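Local structure of beta subunit of photoactivated adenylyl cyclase (Beggiatoa sp. PS, 5M2A) at residues K32-R36 / D37-G41; L43-Q47 / G48-Q52; K63-K66 / K67-D71; K128-P131 / A132-Y136; T188-I191 / S192-G196. The protein probably makes cyclic AMP from ATP in response to blue light, which it senses through a flavin held in its BLUF domain. All coordinates share one frame; numbering follows the deposited sequence.

Contact 1: residues K32-R36 / D37-G41; sequences KNNQR and DNITG. With FMN (flavin mononucleotide), chain F.
Arg-36 and Asp-37, neighbours at the end of helix 20-36, lie side by side and are joined by a salt bridge of 2.7 Å from NH1 to OD1. The arginine chain bends at its third torsion (chi3 50°), which brings the carboxylate over one face of the guanidinium, the two planes nearly perpendicular. Asn-34 O takes the backbone N of Ile-39 at 2.6 Å, and Asn-33 O takes the backbone N of Asp-37 at 2.9 Å. Together these bonds end the helix and turn the chain into strand 40-46.

The neighbouring asparagines serve the flavin. Asn-34 meets the pyrimidine edge with both ends of its amide: OD1 accepts FMN N3 at 2.9 Å in an almost straight bond (175°), while ND2 gives a longer bond of 3.3 Å to FMN O4 and also reaches Ala-95 O. One residue earlier on the helix, Asn-33 ND2 donates to FMN O2 at 3.0 Å. Such recognition of the isoalloxazine from the first helix belongs to the ferredoxin-like fold of BLUF domains, where the flavin is held between two helices beside the sheet. A leucine in place of Asn-34 would probably leave FMN N3 and O4 each without this partner and the Ala-95 carbonyl without its amide N-H.

Packing follows from the same turn. Ile-39 lays CG2 obliquely against the Asn-34 amide, 3.7 Å from ND2, and so backs the group that reads the flavin. Leu-64 of helix 58-69 touches both residues, and Lys-60 of that helix meets Asp-37.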
# COMPACT_ATOMS: atom_id res chain seq x y z
N LYS A 32 39.47 11.26 4.85
CA LYS A 32 40.26 11.46 6.07
C LYS A 32 39.65 10.72 7.25
O LYS A 32 40.36 9.99 7.96
CB LYS A 32 40.36 12.96 6.38
CG LYS A 32 41.23 13.74 5.41
CD LYS A 32 41.24 15.22 5.76
CE LYS A 32 39.84 15.80 5.71
NZ LYS A 32 39.82 17.27 5.97
N ASN A 33 38.35 10.89 7.48
CA ASN A 33 37.71 10.24 8.62
C ASN A 33 37.68 8.72 8.45
O ASN A 33 37.97 7.98 9.39
CB ASN A 33 36.29 10.78 8.81
CG ASN A 33 36.27 12.25 9.19
OD1 ASN A 33 37.30 12.83 9.53
ND2 ASN A 33 35.09 12.86 9.13
N ASN A 34 37.34 8.25 7.24
CA ASN A 34 37.21 6.81 7.03
C ASN A 34 38.56 6.10 7.16
O ASN A 34 38.60 4.95 7.62
CB ASN A 34 36.58 6.53 5.67
CG ASN A 34 35.13 7.00 5.60
OD1 ASN A 34 34.63 7.64 6.53
ND2 ASN A 34 34.47 6.71 4.49
N GLN A 35 39.65 6.76 6.77
CA GLN A 35 40.97 6.18 7.00
C GLN A 35 41.28 6.06 8.48
O GLN A 35 41.91 5.09 8.92
CB GLN A 35 42.05 7.01 6.29
CG GLN A 35 42.27 6.62 4.84
CD GLN A 35 43.26 7.53 4.13
OE1 GLN A 35 43.74 8.51 4.70
NE2 GLN A 35 43.56 7.21 2.87
N ARG A 36 40.87 7.06 9.27
CA ARG A 36 41.04 6.97 10.72
C ARG A 36 40.20 5.84 11.31
O ARG A 36 40.68 5.09 12.16
CB ARG A 36 40.67 8.30 11.37
CG ARG A 36 40.57 8.25 12.88
CD ARG A 36 40.15 9.59 13.45
NE ARG A 36 38.96 10.12 12.78
CZ ARG A 36 37.72 9.79 13.11
NH1 ARG A 36 37.49 8.93 14.09
NH2 ARG A 36 36.70 10.32 12.44
N ASP A 37 38.96 5.71 10.87
CA ASP A 37 38.04 4.71 11.39
C ASP A 37 38.15 3.37 10.68
O ASP A 37 37.34 2.47 10.96
CB ASP A 37 36.60 5.22 11.31
CG ASP A 37 36.34 6.37 12.27
OD1 ASP A 37 37.01 6.43 13.32
OD2 ASP A 37 35.45 7.20 11.97
N ASN A 38 39.11 3.22 9.77
CA ASN A 38 39.24 2.00 8.96
C ASN A 38 37.95 1.69 8.22
O ASN A 38 37.52 0.53 8.12
CB ASN A 38 39.69 0.82 9.83
CG ASN A 38 40.35 -0.28 9.03
OD1 ASN A 38 40.92 -0.04 7.96
ND2 ASN A 38 40.29 -1.51 9.54
N ILE A 39 37.30 2.73 7.70
CA ILE A 39 36.08 2.59 6.91
C ILE A 39 36.43 2.70 5.44
O ILE A 39 37.29 3.50 5.05
CB ILE A 39 35.03 3.65 7.31
CG1 ILE A 39 34.57 3.42 8.75
CG2 ILE A 39 33.82 3.63 6.36
CD1 ILE A 39 33.55 4.43 9.23
N THR A 40 35.80 1.87 4.62
CA THR A 40 35.93 1.94 3.18
C THR A 40 34.55 2.00 2.55
O THR A 40 33.54 1.69 3.19
CB THR A 40 36.72 0.74 2.63
OG1 THR A 40 36.13 -0.48 3.08
CG2 THR A 40 38.19 0.81 3.08
N GLY A 41 34.50 2.43 1.30
CA GLY A 41 33.24 2.47 0.59
C GLY A 41 33.30 3.32 -0.65
O GLY A 41 34.36 3.74 -1.11
N1 FMN F . 31.62 11.76 6.45
C2 FMN F . 32.54 10.77 6.71
O2 FMN F . 33.35 10.91 7.62
N3 FMN F . 32.56 9.61 5.96
C4 FMN F . 31.65 9.45 4.94
O4 FMN F . 31.66 8.42 4.26
C4A FMN F . 30.72 10.44 4.67
N5 FMN F . 29.82 10.26 3.65
C5A FMN F . 28.89 11.23 3.38
C6 FMN F . 27.99 11.03 2.35
C7 FMN F . 27.04 12.00 2.06
C7M FMN F . 26.08 11.76 0.94
C8 FMN F . 27.01 13.18 2.81
C8M FMN F . 25.99 14.24 2.51
C9 FMN F . 27.91 13.37 3.85
C9A FMN F . 28.86 12.40 4.14
N10 FMN F . 29.76 12.58 5.16
C10 FMN F . 30.69 11.60 5.43
C1' FMN F . 29.71 13.87 5.95
C2' FMN F . 29.29 13.70 7.41
O2' FMN F . 27.89 13.79 7.50
C3' FMN F . 29.93 14.82 8.22
O3' FMN F . 29.70 16.05 7.57
C4' FMN F . 31.43 14.59 8.37
O4' FMN F . 31.66 13.35 8.99
C5' FMN F . 32.08 15.69 9.19
O5' FMN F . 31.50 15.70 10.48
P FMN F . 32.15 16.57 11.66
O1P FMN F . 33.32 15.80 12.22
O2P FMN F . 32.61 17.90 11.11
O3P FMN F . 31.10 16.79 12.74

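Contact 2: residues L43-Q47 / G48-Q52; sequences LLYLQ and GLFFQ. With FMN (flavin mononucleotide), chain F.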
# COMPACT_ATOMS: atom_id res chain seq x y z
N LEU A 43 30.85 6.38 -2.94
CA LEU A 43 29.75 7.34 -2.99
C LEU A 43 29.50 7.67 -4.45
O LEU A 43 30.38 8.22 -5.13
CB LEU A 43 30.09 8.61 -2.20
CG LEU A 43 29.07 9.75 -2.26
CD1 LEU A 43 27.74 9.31 -1.64
CD2 LEU A 43 29.63 10.99 -1.57
N LEU A 44 28.32 7.32 -4.95
CA LEU A 44 27.91 7.62 -6.31
C LEU A 44 26.78 8.65 -6.28
O LEU A 44 25.93 8.63 -5.39
CB LEU A 44 27.42 6.37 -7.05
CG LEU A 44 28.43 5.49 -7.80
CD1 LEU A 44 29.28 4.74 -6.83
CD2 LEU A 44 27.70 4.53 -8.72
N TYR A 45 26.78 9.55 -7.26
CA TYR A 45 25.61 10.41 -7.40
C TYR A 45 25.18 10.49 -8.85
O TYR A 45 26.00 10.41 -9.77
CB TYR A 45 25.83 11.81 -6.80
CG TYR A 45 27.01 12.60 -7.30
CD1 TYR A 45 28.30 12.31 -6.88
CD2 TYR A 45 26.83 13.69 -8.15
CE1 TYR A 45 29.37 13.05 -7.31
CE2 TYR A 45 27.90 14.43 -8.59
CZ TYR A 45 29.17 14.11 -8.17
OH TYR A 45 30.24 14.86 -8.60
N LEU A 46 23.87 10.61 -9.03
CA LEU A 46 23.25 10.52 -10.35
C LEU A 46 21.90 11.21 -10.28
O LEU A 46 21.03 10.75 -9.54
CB LEU A 46 23.09 9.05 -10.79
CG LEU A 46 22.55 8.81 -12.20
CD1 LEU A 46 23.49 9.38 -13.25
CD2 LEU A 46 22.33 7.33 -12.43
N GLN A 47 21.75 12.30 -11.02
CA GLN A 47 20.46 12.98 -11.18
C GLN A 47 19.81 13.25 -9.82
O GLN A 47 18.70 12.79 -9.52
CB GLN A 47 19.53 12.16 -12.08
CG GLN A 47 20.14 11.77 -13.41
CD GLN A 47 20.37 12.96 -14.30
OE1 GLN A 47 19.45 13.72 -14.58
NE2 GLN A 47 21.61 13.14 -14.74
N GLY A 48 20.52 14.01 -9.00
CA GLY A 48 19.98 14.44 -7.72
C GLY A 48 19.83 13.35 -6.68
O GLY A 48 19.13 13.56 -5.69
N LEU A 49 20.46 12.20 -6.88
CA LEU A 49 20.41 11.12 -5.91
C LEU A 49 21.83 10.74 -5.49
O LEU A 49 22.75 10.75 -6.31
CB LEU A 49 19.68 9.90 -6.48
CG LEU A 49 18.19 10.14 -6.76
CD1 LEU A 49 17.53 8.89 -7.31
CD2 LEU A 49 17.48 10.62 -5.50
N PHE A 50 21.99 10.42 -4.21
CA PHE A 50 23.22 9.86 -3.67
C PHE A 50 23.03 8.36 -3.46
O PHE A 50 21.95 7.91 -3.06
CB PHE A 50 23.60 10.50 -2.33
CG PHE A 50 24.30 11.83 -2.45
CD1 PHE A 50 25.32 12.02 -3.35
CD2 PHE A 50 23.93 12.88 -1.62
CE1 PHE A 50 25.97 13.25 -3.44
CE2 PHE A 50 24.58 14.11 -1.70
CZ PHE A 50 25.60 14.29 -2.61
N PHE A 51 24.09 7.59 -3.73
CA PHE A 51 24.16 6.18 -3.38
C PHE A 51 25.44 6.01 -2.58
O PHE A 51 26.49 6.45 -3.04
CB PHE A 51 24.22 5.27 -4.63
CG PHE A 51 23.16 5.55 -5.66
CD1 PHE A 51 23.18 6.72 -6.40
CD2 PHE A 51 22.17 4.62 -5.92
CE1 PHE A 51 22.21 6.97 -7.36
CE2 PHE A 51 21.21 4.88 -6.89
CZ PHE A 51 21.23 6.05 -7.60
N GLN A 52 25.37 5.39 -1.41
CA GLN A 52 26.61 5.18 -0.69
C GLN A 52 26.67 3.78 -0.09
O GLN A 52 25.67 3.28 0.43
CB GLN A 52 26.85 6.23 0.40
CG GLN A 52 28.32 6.24 0.90
CD GLN A 52 28.63 7.40 1.82
OE1 GLN A 52 27.74 7.95 2.49
NE2 GLN A 52 29.90 7.79 1.88
N1 FMN F . 31.62 11.76 6.45
C2 FMN F . 32.54 10.77 6.71
O2 FMN F . 33.35 10.91 7.62
N3 FMN F . 32.56 9.61 5.96
C4 FMN F . 31.65 9.45 4.94
O4 FMN F . 31.66 8.42 4.26
C4A FMN F . 30.72 10.44 4.67
N5 FMN F . 29.82 10.26 3.65
C5A FMN F . 28.89 11.23 3.38
C6 FMN F . 27.99 11.03 2.35
C7 FMN F . 27.04 12.00 2.06
C7M FMN F . 26.08 11.76 0.94
C8 FMN F . 27.01 13.18 2.81
C8M FMN F . 25.99 14.24 2.51
C9 FMN F . 27.91 13.37 3.85
C9A FMN F . 28.86 12.40 4.14
N10 FMN F . 29.76 12.58 5.16
C10 FMN F . 30.69 11.60 5.43
C1' FMN F . 29.71 13.87 5.95
C2' FMN F . 29.29 13.70 7.41
O2' FMN F . 27.89 13.79 7.50
C3' FMN F . 29.93 14.82 8.22
O3' FMN F . 29.70 16.05 7.57
C4' FMN F . 31.43 14.59 8.37
O4' FMN F . 31.66 13.35 8.99
C5' FMN F . 32.08 15.69 9.19
O5' FMN F . 31.50 15.70 10.48
P FMN F . 32.15 16.57 11.66
O1P FMN F . 33.32 15.80 12.22
O2P FMN F . 32.61 17.90 11.11
O3P FMN F . 31.10 16.79 12.74
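Leu-44 and Phe-51 form a hydrogen-bonded antiparallel pair, with Leu-44 N giving to Phe-51 O at 2.8 Å and Phe-51 N returning to Leu-44 O at 2.7 Å. The strand segments 43-46 and 49-52 run at 159° to each other and are closed by a type I' turn from Leu-46 to Leu-49, with Gln-47 and Gly-48 both at positive phi. Inside this tight hairpin Leu-46 N reaches Leu-49 O at 2.9 Å; the return bond, from Leu-49 N, comes to Leu-46 O from well above its carbonyl plane.

Leu-43, Tyr-45, Phe-50 and Gln-52 share the face that looks to the flavin. Tyr-45 CG sits between the backbone N and the carbonyl carbon (chi1 56°), which leads the far end of the ring away; the closest approach to Phe-50 is by CB, 3.5 Å from Phe-50 CD1. Phe-50 turns a ring face to FMN C7M, which lies 3.5 Å from its CD2, and Leu-43 CD1 also approaches that methyl. Gln-52 is extended, and its NE2 donates to FMN N5 at 3.0 Å with a weak second bond to FMN O4. Its OE1 is hydrogen-bonded to Tyr-10, a tyrosine-glutamine-flavin network of the kind on which BLUF photochemistry rests.

On the reverse face Leu-46 CB touches Phe-51 CE1 at 4.1 Å, and this side leans on helix 110-129 through Gln-117 and Thr-120, and on Ile-112 and Leu-115 of the second subunit. In the sheet, strand 97-100 flanks the segment 43-47, while strand 5-14 runs beside the segment 48-52.

Contact 3: residues K63-K66 / K67-D71; sequences KLYK and KILVD. With FMN (flavin mononucleotide), chain F.
Leu-64 O accepts the backbone N of Ile-68 at 2.9 Å, nearly straight (166°), and takes a weak second bond from Lys-67 N, which shares its hydrogen with Lys-63 O in another weak bond. One residue on, Leu-69 N reaches Tyr-65 O at 3.0 Å. As helix 58-69 runs out, Lys-67 O accepts Val-70 N and Ile-68 O accepts Asp-71 N; Ile-68 O also meets His-74 NE2.

The side-chain acceptor of consequence is Asp-71. Its OD2 accepts FMN O2' at 2.8 Å and FMN O3' at 3.2 Å, binding two adjacent ribityl hydroxyls, and a salt bridge to Arg-73 probably helps to keep the carboxylate charged. From the preceding turn Lys-67, bent at its third torsion, brings only its end to the ribityl chain, where NZ makes a weak bond to FMN O4'.

Between these polar ends the isoalloxazine is covered by carbon. With CG anti to the backbone N (chi1 169°), Leu-64 stands CD1 over the pyrimidine ring, 3.3 Å from FMN C2. Ile-68 lies over the same flavin face, its CD1 3.6 Å from FMN N5, and the two side chains touch each other. Turned from the cofactor, Leu-69 CG lies over one face of the Tyr-65 ring, a CH-pi contact 4.1 Å from the centroid; Ile-77 of strand 77-83 touches both residues. A second helix that covers one flavin face with aliphatic side chains, with an aspartate just past its C-terminal end binding the ribityl hydroxyls, completes the flavin site of this BLUF domain.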
# COMPACT_ATOMS: atom_id res chain seq x y z
N LYS A 63 28.45 4.77 14.11
CA LYS A 63 28.76 6.15 14.49
C LYS A 63 28.71 7.07 13.29
O LYS A 63 28.14 8.17 13.36
CB LYS A 63 30.14 6.22 15.15
CG LYS A 63 30.23 5.50 16.49
CD LYS A 63 31.64 5.61 17.07
CE LYS A 63 31.92 7.01 17.54
NZ LYS A 63 30.86 7.47 18.48
N LEU A 64 29.31 6.65 12.17
CA LEU A 64 29.34 7.50 10.98
C LEU A 64 27.95 7.68 10.39
O LEU A 64 27.58 8.78 9.97
CB LEU A 64 30.29 6.89 9.95
CG LEU A 64 30.25 7.51 8.55
CD1 LEU A 64 30.55 8.99 8.61
CD2 LEU A 64 31.22 6.79 7.62
N TYR A 65 27.17 6.60 10.31
CA TYR A 65 25.85 6.70 9.71
C TYR A 65 24.92 7.59 10.54
O TYR A 65 24.06 8.28 9.97
CB TYR A 65 25.24 5.31 9.52
CG TYR A 65 23.97 5.30 8.70
CD1 TYR A 65 23.98 5.63 7.35
CD2 TYR A 65 22.75 4.96 9.27
CE1 TYR A 65 22.82 5.62 6.59
CE2 TYR A 65 21.58 4.95 8.53
CZ TYR A 65 21.63 5.28 7.19
OH TYR A 65 20.48 5.27 6.43
N LYS A 66 25.09 7.61 11.86
CA LYS A 66 24.32 8.53 12.68
C LYS A 66 24.60 9.98 12.28
O LYS A 66 23.68 10.81 12.26
CB LYS A 66 24.64 8.31 14.16
CG LYS A 66 23.51 7.66 14.94
CD LYS A 66 23.89 7.42 16.40
CE LYS A 66 24.69 6.14 16.56
NZ LYS A 66 23.87 4.94 16.24
N LYS A 67 25.85 10.29 11.94
CA LYS A 67 26.19 11.65 11.54
C LYS A 67 25.70 11.95 10.14
O LYS A 67 25.19 13.04 9.87
CB LYS A 67 27.70 11.86 11.63
CG LYS A 67 28.30 11.52 12.97
CD LYS A 67 29.79 11.83 12.98
CE LYS A 67 30.46 11.26 11.74
NZ LYS A 67 31.93 11.44 11.77
N ILE A 68 25.87 11.00 9.21
CA ILE A 68 25.38 11.19 7.85
C ILE A 68 23.88 11.48 7.86
O ILE A 68 23.40 12.33 7.10
CB ILE A 68 25.71 9.95 6.99
CG1 ILE A 68 27.22 9.84 6.78
CG2 ILE A 68 25.01 10.03 5.66
CD1 ILE A 68 27.62 8.65 5.93
N LEU A 69 23.13 10.81 8.74
CA LEU A 69 21.68 10.97 8.80
C LEU A 69 21.27 12.41 9.08
O LEU A 69 20.23 12.87 8.59
CB LEU A 69 21.09 10.04 9.87
CG LEU A 69 20.85 8.58 9.52
CD1 LEU A 69 20.46 7.79 10.76
CD2 LEU A 69 19.76 8.47 8.46
N VAL A 70 22.06 13.14 9.87
CA VAL A 70 21.72 14.51 10.22
C VAL A 70 22.44 15.52 9.32
O VAL A 70 22.40 16.72 9.58
CB VAL A 70 22.00 14.79 11.71
CG1 VAL A 70 21.12 15.92 12.22
CG2 VAL A 70 21.75 13.53 12.52
N ASP A 71 23.10 15.05 8.26
CA ASP A 71 23.78 15.97 7.35
C ASP A 71 22.76 16.79 6.57
O ASP A 71 21.79 16.26 6.03
CB ASP A 71 24.69 15.19 6.40
CG ASP A 71 25.71 16.08 5.71
OD1 ASP A 71 25.30 16.94 4.90
OD2 ASP A 71 26.93 15.90 5.96
N1 FMN F . 31.62 11.76 6.45
C2 FMN F . 32.54 10.77 6.71
O2 FMN F . 33.35 10.91 7.62
N3 FMN F . 32.56 9.61 5.96
C4 FMN F . 31.65 9.45 4.94
O4 FMN F . 31.66 8.42 4.26
C4A FMN F . 30.72 10.44 4.67
N5 FMN F . 29.82 10.26 3.65
C5A FMN F . 28.89 11.23 3.38
C6 FMN F . 27.99 11.03 2.35
C7 FMN F . 27.04 12.00 2.06
C7M FMN F . 26.08 11.76 0.94
C8 FMN F . 27.01 13.18 2.81
C8M FMN F . 25.99 14.24 2.51
C9 FMN F . 27.91 13.37 3.85
C9A FMN F . 28.86 12.40 4.14
N10 FMN F . 29.76 12.58 5.16
C10 FMN F . 30.69 11.60 5.43
C1' FMN F . 29.71 13.87 5.95
C2' FMN F . 29.29 13.70 7.41
O2' FMN F . 27.89 13.79 7.50
C3' FMN F . 29.93 14.82 8.22
O3' FMN F . 29.70 16.05 7.57
C4' FMN F . 31.43 14.59 8.37
O4' FMN F . 31.66 13.35 8.99
C5' FMN F . 32.08 15.69 9.19
O5' FMN F . 31.50 15.70 10.48
P FMN F . 32.15 16.57 11.66
O1P FMN F . 33.32 15.80 12.22
O2P FMN F . 32.61 17.90 11.11
O3P FMN F . 31.10 16.79 12.74

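Contact 4: residues K128-P131 / A132-Y136; sequences KYMP and ARVIY
Pro-131 O receives two backbone N-H groups of the helix that follows it. Val-134 N bonds to it at 3.0 Å, bent (132°) and well above the carbonyl plane, whereas Ile-135 N makes a straighter but weak bond of 3.4 Å. Pro-131 is the N-cap of helix 132-139, and its carbonyl starts the helical bonding that continues with Tyr-136 N on Ala-132 O.

Met-130, just before the cap, packs on the first turn. Its CB lies 3.8 Å from Ile-135 CG1, the two side chains crossing at about a right angle, and with Ile-135 four residues into the helix this is a hydrophobic staple. Bends at the second and third torsions (chi2 -55°, chi3 -71°) curl the thioether back so that its methyl comes beside Val-134, though the modelled closeness there is doubtful. Pro-131 runs alongside Val-134, with CD 4.0 Å from Val-134 CG2.

This joint links the end of helix 110-129 to helix 132-139 at the subunit interface. Tyr-129 of the second subunit packs on Met-130 and Val-134, while Tyr-129 of this chain is hydrogen-bonded to Asn-260 of the second subunit. Ala-132 shares a backbone bond with Val-198 of strand 197-202. Backbone bonds to Pro-131 O and apolar contacts thus join the first turn to the preceding chain, and Met-130, besides its staple with Ile-135, takes part in the dimer contact, as does Val-134.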
# COMPACT_ATOMS: atom_id res chain seq x y z
N LYS A 128 6.65 5.57 -1.46
CA LYS A 128 5.55 6.37 -0.94
C LYS A 128 4.30 5.54 -0.67
O LYS A 128 3.50 5.93 0.19
CB LYS A 128 5.22 7.51 -1.90
CG LYS A 128 6.40 8.40 -2.23
CD LYS A 128 5.95 9.59 -3.07
CE LYS A 128 7.10 10.52 -3.38
NZ LYS A 128 7.77 10.95 -2.14
N TYR A 129 4.10 4.44 -1.39
CA TYR A 129 2.91 3.63 -1.19
C TYR A 129 3.07 2.59 -0.09
O TYR A 129 2.11 1.89 0.22
CB TYR A 129 2.52 2.92 -2.49
CG TYR A 129 2.00 3.85 -3.56
CD1 TYR A 129 2.87 4.60 -4.34
CD2 TYR A 129 0.63 4.00 -3.77
CE1 TYR A 129 2.41 5.46 -5.31
CE2 TYR A 129 0.15 4.87 -4.73
CZ TYR A 129 1.05 5.59 -5.51
OH TYR A 129 0.57 6.45 -6.47
N MET A 130 4.25 2.47 0.51
CA MET A 130 4.44 1.43 1.50
C MET A 130 3.80 1.82 2.83
O MET A 130 3.77 2.99 3.19
CB MET A 130 5.92 1.17 1.71
CG MET A 130 6.65 0.78 0.43
SD MET A 130 5.89 -0.65 -0.36
CE MET A 130 6.33 -1.88 0.75
N PRO A 131 3.29 0.84 3.58
CA PRO A 131 2.96 1.11 4.99
C PRO A 131 4.24 1.49 5.72
O PRO A 131 5.32 1.01 5.38
CB PRO A 131 2.39 -0.22 5.49
CG PRO A 131 2.06 -1.02 4.25
CD PRO A 131 3.01 -0.55 3.19
N ALA A 132 4.12 2.37 6.72
CA ALA A 132 5.32 2.87 7.39
C ALA A 132 6.12 1.74 8.02
O ALA A 132 7.36 1.80 8.09
CB ALA A 132 4.94 3.92 8.43
N ARG A 133 5.43 0.70 8.50
CA ARG A 133 6.11 -0.45 9.09
C ARG A 133 7.07 -1.11 8.11
O ARG A 133 8.17 -1.55 8.48
CB ARG A 133 5.06 -1.44 9.60
CG ARG A 133 5.58 -2.78 10.04
CD ARG A 133 6.49 -2.66 11.24
NE ARG A 133 6.82 -3.98 11.77
CZ ARG A 133 7.70 -4.19 12.74
NH1 ARG A 133 8.36 -3.17 13.28
NH2 ARG A 133 7.94 -5.42 13.15
N VAL A 134 6.69 -1.17 6.83
CA VAL A 134 7.57 -1.80 5.85
C VAL A 134 8.83 -0.97 5.63
O VAL A 134 9.94 -1.50 5.53
CB VAL A 134 6.82 -2.03 4.53
CG1 VAL A 134 7.81 -2.46 3.50
CG2 VAL A 134 5.71 -3.08 4.70
N ILE A 135 8.66 0.35 5.53
CA ILE A 135 9.82 1.23 5.37
C ILE A 135 10.74 1.12 6.57
O ILE A 135 11.97 1.09 6.44
CB ILE A 135 9.34 2.68 5.14
CG1 ILE A 135 8.60 2.80 3.81
CG2 ILE A 135 10.52 3.66 5.22
CD1 ILE A 135 9.44 2.41 2.60
N TYR A 136 10.16 1.04 7.77
CA TYR A 136 10.96 0.87 8.98
C TYR A 136 11.79 -0.41 8.91
O TYR A 136 13.01 -0.38 9.16
CB TYR A 136 10.03 0.84 10.19
CG TYR A 136 10.75 0.60 11.49
CD1 TYR A 136 11.34 1.64 12.18
CD2 TYR A 136 10.84 -0.68 12.02
CE1 TYR A 136 12.01 1.43 13.37
CE2 TYR A 136 11.50 -0.91 13.21
CZ TYR A 136 12.09 0.15 13.87
OH TYR A 136 12.75 -0.09 15.06

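Contact 5: residues T188-I191 / S192-G196; sequences TRII and SAYGG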
# COMPACT_ATOMS: atom_id res chain seq x y z
N THR A 188 -1.22 12.53 7.86
CA THR A 188 0.03 11.77 7.77
C THR A 188 1.19 12.52 8.41
O THR A 188 2.02 11.93 9.12
CB THR A 188 0.32 11.48 6.30
OG1 THR A 188 -0.74 10.70 5.76
CG2 THR A 188 1.63 10.69 6.16
N ARG A 189 1.30 13.83 8.14
CA ARG A 189 2.39 14.60 8.72
C ARG A 189 2.37 14.53 10.24
O ARG A 189 3.40 14.29 10.88
CB ARG A 189 2.33 16.05 8.24
CG ARG A 189 3.34 16.96 8.93
CD ARG A 189 3.37 18.36 8.34
NE ARG A 189 2.04 18.85 7.98
CZ ARG A 189 1.21 19.46 8.83
NH1 ARG A 189 1.56 19.65 10.11
NH2 ARG A 189 0.02 19.87 8.40
N ILE A 190 1.19 14.71 10.83
CA ILE A 190 1.10 14.83 12.28
C ILE A 190 1.28 13.46 12.93
O ILE A 190 2.01 13.34 13.91
CB ILE A 190 -0.23 15.49 12.67
CG1 ILE A 190 -0.21 16.95 12.18
CG2 ILE A 190 -0.44 15.44 14.19
CD1 ILE A 190 -1.54 17.69 12.36
N ILE A 191 0.60 12.43 12.40
CA ILE A 191 0.79 11.07 12.90
C ILE A 191 2.27 10.73 12.91
O ILE A 191 2.81 10.20 13.89
CB ILE A 191 0.00 10.07 12.03
CG1 ILE A 191 -1.51 10.26 12.23
CG2 ILE A 191 0.45 8.61 12.32
CD1 ILE A 191 -2.37 9.54 11.20
N SER A 192 2.96 11.01 11.80
CA SER A 192 4.37 10.63 11.67
C SER A 192 5.27 11.48 12.57
O SER A 192 6.29 10.99 13.07
CB SER A 192 4.81 10.77 10.21
OG SER A 192 3.98 9.97 9.37
N ALA A 193 4.89 12.74 12.80
CA ALA A 193 5.66 13.58 13.72
C ALA A 193 5.61 13.04 15.14
O ALA A 193 6.59 13.19 15.89
CB ALA A 193 5.13 15.01 13.69
N TYR A 194 4.50 12.42 15.53
CA TYR A 194 4.37 11.86 16.86
C TYR A 194 4.84 10.41 16.94
O TYR A 194 4.65 9.76 17.97
CB TYR A 194 2.91 11.97 17.35
CG TYR A 194 2.54 13.35 17.86
CD1 TYR A 194 2.80 13.71 19.18
CD2 TYR A 194 1.94 14.30 17.03
CE1 TYR A 194 2.46 14.97 19.67
CE2 TYR A 194 1.60 15.54 17.51
CZ TYR A 194 1.85 15.87 18.82
OH TYR A 194 1.52 17.12 19.29
N GLY A 195 5.44 9.89 15.87
CA GLY A 195 5.98 8.55 15.88
C GLY A 195 4.99 7.45 15.54
O GLY A 195 5.36 6.28 15.62
N GLY A 196 3.76 7.79 15.18
CA GLY A 196 2.81 6.80 14.72
C GLY A 196 3.18 6.29 13.34
O GLY A 196 4.01 6.86 12.62
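Thr-188 O takes both donors of Ser-192: the backbone N at 3.0 Å and, from the opposite face of the carbonyl plane, the hydroxyl OG at 2.8 Å. The hydroxyl is turned back beside its own backbone N (chi1 -57°), where it can reach the preceding turn. An alanine in place of Ser-192 is likely to leave that carbonyl with the backbone bond alone and take away its grip from the second side.

Next, as helix 173-193 of the cyclase catalytic domain nears its end, Arg-189 O accepts Ala-193 N at 2.9 Å, while its guanidinium is salt-bridged to Glu-228 of helix 215-235. Ile-190 O takes Tyr-194 N at 3.1 Å and also lies at the edge of the tyrosine ring. The two side chains run alongside each other, Ile-190 CG2 being 3.9 Å from Tyr-194 CD2; Tyr-194 OH is hydrogen-bonded to Asp-224.

At Ile-191 the helix closes in a Schellman motif. Its O accepts Gly-196 N at 2.9 Å, and Ser-192 O accepts Gly-195 N, with Gly-195 at positive phi as the C-prime residue. The chain then enters strand 197-202, and Ile-191 packs on Val-198, Val-206 and Ala-208 of the sheet.

How the contacts relate
Contacts 1, 2 and 3 surround one flavin: contact 1 reads its pyrimidine edge with amides, contact 2 brings a sheet glutamine and an aromatic ring, and contact 3 covers a face with aliphatic carbon and holds the ribityl chain. Contact 3 packs against both of the others; contacts 1 and 2 share strand 40-46. Contact 2 is the most buried, whereas contacts 1 and 3 have exposed flanks with charged residues. Contacts 4 and 5 hold no flavin; both are partly buried and touch the second subunit. Their centres lie about 13 Å apart, at ends of different helices: the N-cap and staple that begin helix 132-139, and the Schellman motif that ends helix 173-193.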